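Local coordinates for BREX protein BrxA (Magnetospirillum magneticum, PDB 3BHW), which probably serves as part of a type 1 BREX system that protects the bacterium against double-stranded DNA phage by blocking phage DNA replication, at residues D119-R122 / K123-D126; Y155-L158 / V159-G162. One frame throughout, in Å; residues are numbered along the deposited sequence.

Interaction 1. Residues D119-R122 / K123-D126; sequences DLPR and KMWD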
loop_
_atom_site.group_PDB
_atom_site.type_symbol
_atom_site.label_atom_id
_atom_site.label_comp_id
_atom_site.label_asym_id
_atom_site.label_seq_id
_atom_site.Cartn_x
_atom_site.Cartn_y
_atom_site.Cartn_z
ATOM N N ASP A 119 -10.087 -14.144 11.158
ATOM C CA ASP A 119 -8.950 -13.478 11.768
ATOM C C ASP A 119 -7.697 -13.604 10.916
ATOM O O ASP A 119 -7.661 -14.355 9.902
ATOM C CB ASP A 119 -8.727 -13.990 13.201
ATOM C CG ASP A 119 -8.445 -15.475 13.279
ATOM O OD1 ASP A 119 -7.999 -16.098 12.307
ATOM O OD2 ASP A 119 -8.636 -16.033 14.384
ATOM N N LEU A 120 -6.659 -12.873 11.328
ATOM C CA LEU A 120 -5.397 -12.921 10.609
ATOM C C LEU A 120 -4.248 -12.877 11.607
ATOM O O LEU A 120 -3.535 -11.901 11.694
ATOM C CB LEU A 120 -5.333 -11.743 9.623
ATOM C CG LEU A 120 -4.267 -11.800 8.519
ATOM C CD1 LEU A 120 -4.613 -12.908 7.518
ATOM C CD2 LEU A 120 -4.119 -10.460 7.795
ATOM N N PRO A 121 -4.085 -13.940 12.409
ATOM C CA PRO A 121 -3.002 -13.910 13.380
ATOM C C PRO A 121 -1.641 -13.918 12.696
ATOM O O PRO A 121 -1.544 -14.369 11.546
ATOM C CB PRO A 121 -3.245 -15.190 14.193
ATOM C CG PRO A 121 -3.972 -16.056 13.327
ATOM C CD PRO A 121 -4.874 -15.170 12.529
ATOM N N ARG A 122 -0.625 -13.402 13.394
ATOM C CA ARG A 122 0.737 -13.285 12.852
ATOM C C ARG A 122 1.365 -14.561 12.301
ATOM O O ARG A 122 2.108 -14.494 11.331
ATOM C CB ARG A 122 1.664 -12.590 13.842
ATOM C CG ARG A 122 1.234 -11.171 14.132
ATOM C CD ARG A 122 2.024 -10.132 13.320
ATOM N NE ARG A 122 1.752 -8.768 13.805
ATOM C CZ ARG A 122 2.627 -7.767 13.754
ATOM N NH1 ARG A 122 3.837 -7.973 13.248
ATOM N NH2 ARG A 122 2.303 -6.564 14.218
ATOM N N LYS A 123 1.058 -15.731 12.871
ATOM C CA LYS A 123 1.565 -16.996 12.294
ATOM C C LYS A 123 1.215 -17.131 10.798
ATOM O O LYS A 123 1.936 -17.796 10.056
ATOM C CB LYS A 123 1.040 -18.234 13.027
ATOM C CG LYS A 123 -0.482 -18.245 13.229
ATOM C CD LYS A 123 -1.147 -19.555 12.829
ATOM C CE LYS A 123 -1.411 -20.435 14.051
ATOM N NZ LYS A 123 -0.325 -21.414 14.300
ATOM N N MET A 124 0.111 -16.507 10.381
ATOM C CA MET A 124 -0.352 -16.545 8.975
ATOM C C MET A 124 0.569 -15.743 8.074
ATOM O O MET A 124 0.793 -16.114 6.927
ATOM C CB MET A 124 -1.798 -16.037 8.876
ATOM C CG MET A 124 -2.704 -16.807 9.792
ATOM S SD MET A 124 -4.253 -17.093 8.975
ATOM C CE MET A 124 -3.852 -18.508 7.918
ATOM N N TRP A 125 1.075 -14.629 8.599
ATOM C CA TRP A 125 2.076 -13.860 7.879
ATOM C C TRP A 125 3.383 -14.638 7.797
ATOM O O TRP A 125 3.950 -14.732 6.744
ATOM C CB TRP A 125 2.304 -12.494 8.506
ATOM C CG TRP A 125 3.453 -11.790 7.917
ATOM C CD1 TRP A 125 4.698 -11.716 8.450
ATOM C CD2 TRP A 125 3.516 -11.099 6.653
ATOM N NE1 TRP A 125 5.536 -11.009 7.616
ATOM C CE2 TRP A 125 4.832 -10.605 6.516
ATOM C CE3 TRP A 125 2.591 -10.820 5.644
ATOM C CZ2 TRP A 125 5.242 -9.883 5.415
ATOM C CZ3 TRP A 125 3.023 -10.065 4.538
ATOM C CH2 TRP A 125 4.337 -9.614 4.444
ATOM N N ASP A 126 3.800 -15.200 8.931
ATOM C CA ASP A 126 4.988 -16.020 9.030
ATOM C C ASP A 126 5.002 -17.138 7.999
ATOM O O ASP A 126 5.984 -17.321 7.288
ATOM C CB ASP A 126 5.024 -16.636 10.429
ATOM C CG ASP A 126 5.798 -15.799 11.415
ATOM O OD1 ASP A 126 5.939 -14.571 11.218
ATOM O OD2 ASP A 126 6.268 -16.387 12.414
#
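Pro-121 and Met-124 meet at the N-terminus of helix 122-135, where the chain turns from a loop into the first turn and Pro-121 immediately precedes the first helical residue. The amide N of Met-124 is bonded to the carbonyl O of Pro-121 at 2.9 Å, and the donor stands above the carbonyl plane, 38° out of it, rather than on a lone pair. Beside it, the side chains of Pro-121 and Met-124 slant across one another: Met-124 CG lies 3.8 Å from Pro-121 CG, and the sulfur SD lies 4.1 Å from CD of Pro-121. A chi1 of -55° sets Met-124 CG against the proline's carbonyl O and ring, and bends at chi2 and chi3 then turn the end of the chain away. Lys-123 brushes the same proline, its CG 4.1 Å from Pro-121 CG, before its bent chain leads away. One residue further on, the carbonyl O of Arg-122 takes two amides: a nearly straight bond from Asp-126 N at 3.0 Å, and a weak one from Trp-125 N.

Neighbouring helices pack around this first turn. Leu-120 is buried against Phe-104 and Val-109 of helix 99-112, while Trp-125 meets Phe-104 edge-to-face and also touches Ala-151 and Tyr-155 of helix 145-161. The guanidinium group of Arg-122 leaves the turn altogether, forming a salt bridge with Asp-152 of that helix; its NE also hydrogen-bonds to the hydroxyl of Tyr-170. Back on the loop, the approach of Leu-120 to the helix start is looser than that of the proline, its CD1 methyl coming to 4.4 Å from Met-124 CB.

Interaction 2. Residues Y155-L158 / V159-G162; sequences YRIL and VEVG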
loop_
_atom_site.group_PDB
_atom_site.type_symbol
_atom_site.label_atom_id
_atom_site.label_comp_id
_atom_site.label_asym_id
_atom_site.label_seq_id
_atom_site.Cartn_x
_atom_site.Cartn_y
_atom_site.Cartn_z
ATOM N N TYR A 155 0.805 -5.188 8.780
ATOM C CA TYR A 155 -0.393 -5.149 9.621
ATOM C C TYR A 155 -0.872 -3.738 9.889
ATOM O O TYR A 155 -2.091 -3.495 10.012
ATOM C CB TYR A 155 -0.144 -5.893 10.927
ATOM C CG TYR A 155 -0.296 -7.405 10.779
ATOM C CD1 TYR A 155 0.738 -8.232 10.285
ATOM C CD2 TYR A 155 -1.503 -8.012 11.143
ATOM C CE1 TYR A 155 0.546 -9.637 10.173
ATOM C CE2 TYR A 155 -1.700 -9.383 11.015
ATOM C CZ TYR A 155 -0.678 -10.190 10.534
ATOM O OH TYR A 155 -0.957 -11.545 10.439
ATOM N N ARG A 156 0.051 -2.771 9.963
ATOM C CA ARG A 156 -0.338 -1.372 10.141
ATOM C C ARG A 156 -1.166 -0.888 8.913
ATOM O O ARG A 156 -2.214 -0.210 9.053
ATOM C CB ARG A 156 0.905 -0.483 10.310
ATOM C CG ARG A 156 0.633 0.899 10.723
ATOM C CD ARG A 156 1.848 1.532 11.431
ATOM N NE ARG A 156 2.962 1.760 10.524
ATOM C CZ ARG A 156 4.075 1.026 10.469
ATOM N NH1 ARG A 156 5.000 1.336 9.582
ATOM N NH2 ARG A 156 4.263 -0.020 11.271
ATOM N N ILE A 157 -0.730 -1.253 7.706
ATOM C CA ILE A 157 -1.474 -0.936 6.488
ATOM C C ILE A 157 -2.896 -1.470 6.582
ATOM O O ILE A 157 -3.848 -0.782 6.230
ATOM C CB ILE A 157 -0.772 -1.541 5.251
ATOM C CG1 ILE A 157 0.408 -0.669 4.878
ATOM C CG2 ILE A 157 -1.680 -1.455 4.051
ATOM C CD1 ILE A 157 1.360 -1.311 3.908
ATOM N N LEU A 158 -3.017 -2.691 7.069
ATOM C CA LEU A 158 -4.312 -3.338 7.150
ATOM C C LEU A 158 -5.172 -2.686 8.214
ATOM O O LEU A 158 -6.390 -2.607 8.047
ATOM C CB LEU A 158 -4.130 -4.830 7.387
ATOM C CG LEU A 158 -3.471 -5.621 6.237
ATOM C CD1 LEU A 158 -3.499 -7.055 6.636
ATOM C CD2 LEU A 158 -4.135 -5.441 4.851
ATOM N N VAL A 159 -4.555 -2.198 9.286
ATOM C CA VAL A 159 -5.280 -1.432 10.300
ATOM C C VAL A 159 -5.746 -0.087 9.674
ATOM O O VAL A 159 -6.909 0.338 9.842
ATOM C CB VAL A 159 -4.415 -1.189 11.557
ATOM C CG1 VAL A 159 -4.942 -0.005 12.386
ATOM C CG2 VAL A 159 -4.319 -2.466 12.439
ATOM N N GLU A 160 -4.863 0.583 8.944
ATOM C CA GLU A 160 -5.199 1.888 8.348
ATOM C C GLU A 160 -6.392 1.808 7.403
ATOM O O GLU A 160 -7.294 2.677 7.426
ATOM C CB GLU A 160 -4.012 2.492 7.578
ATOM C CG GLU A 160 -2.863 2.997 8.429
ATOM C CD GLU A 160 -1.648 3.415 7.576
ATOM O OE1 GLU A 160 -1.149 2.580 6.790
ATOM O OE2 GLU A 160 -1.184 4.576 7.682
ATOM N N VAL A 161 -6.391 0.794 6.541
ATOM C CA VAL A 161 -7.481 0.664 5.592
ATOM C C VAL A 161 -8.732 0.130 6.258
ATOM O O VAL A 161 -9.819 0.322 5.735
ATOM C CB VAL A 161 -7.128 -0.158 4.325
ATOM C CG1 VAL A 161 -6.568 -1.536 4.696
ATOM C CG2 VAL A 161 -8.434 -0.259 3.391
ATOM N N GLY A 162 -8.577 -0.514 7.408
ATOM C CA GLY A 162 -9.716 -0.960 8.194
ATOM C C GLY A 162 -9.987 -2.445 8.144
ATOM O O GLY A 162 -10.958 -2.921 8.760
#
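Glu-160 has its CG anti to its own carbonyl carbon (chi1 -71°) and an extended chain beyond, which lays the side chain back along the preceding turn of helix 145-161. CG passes 3.3 Å from the carbonyl O of Arg-156, and OE1 comes to 3.5 Å from Ile-157 CA. The side chain of Ile-157 slants across that of Glu-160, with CG1 the part nearest the carboxylate. Val-161 is turned differently: chi1 of 54° puts CG1 between its backbone N and carbonyl carbon, directed at the preceding turn, 3.2 Å from the carbonyl O of Ile-157. On Val-159 it is CG2 that leans back, over the carbonyl O of Tyr-155.

Beneath these side chains runs a ladder of backbone bonds. Glu-160 N reaches Arg-156 O at 2.8 Å, and Val-161 N reaches Ile-157 O at 3.0 Å. The final rung, from Gly-162 N to Leu-158 O at 3.1 Å, is weak, with an N-H...O angle of 134°.

Both carboxylate oxygens of Glu-160 are held by backbone amides, OE1 by Leu-17 N and OE2 by Lys-18 N, tying this helix to the residues just before helix 19-31. Ile-157 and Val-161 both pack on Phe-91 of helix 83-97, and Leu-158 is buried against Ile-164 just beyond the turn. Gly-162 takes a positive phi, which would press a side chain against the preceding carbonyl O. The whole is an alpha-helical C-terminus, its i to i+4 bonding carried to a glycine in the C' position where the chain leaves the helix.

Overall arrangement
Interaction 1 comes first along the chain, at the start of helix 122-135, and interaction 2 follows at the end of the next helix, 145-161. Their centres are 14 Å apart, on the same side of the chain's centre, interaction 2 being the more central. Tyr-155 joins them: its hydroxyl probably hydrogen-bonds to the carbonyl O of Leu-120, its OH lying 2.9 Å from that atom, and its ring makes a cation-pi contact with Arg-122. Leu-120 and Leu-158 add an apolar contact. The loop before helix 122-135 and that helix's first residue are thus joined to the closing turns of the next helix in this largely helical BrxA chain.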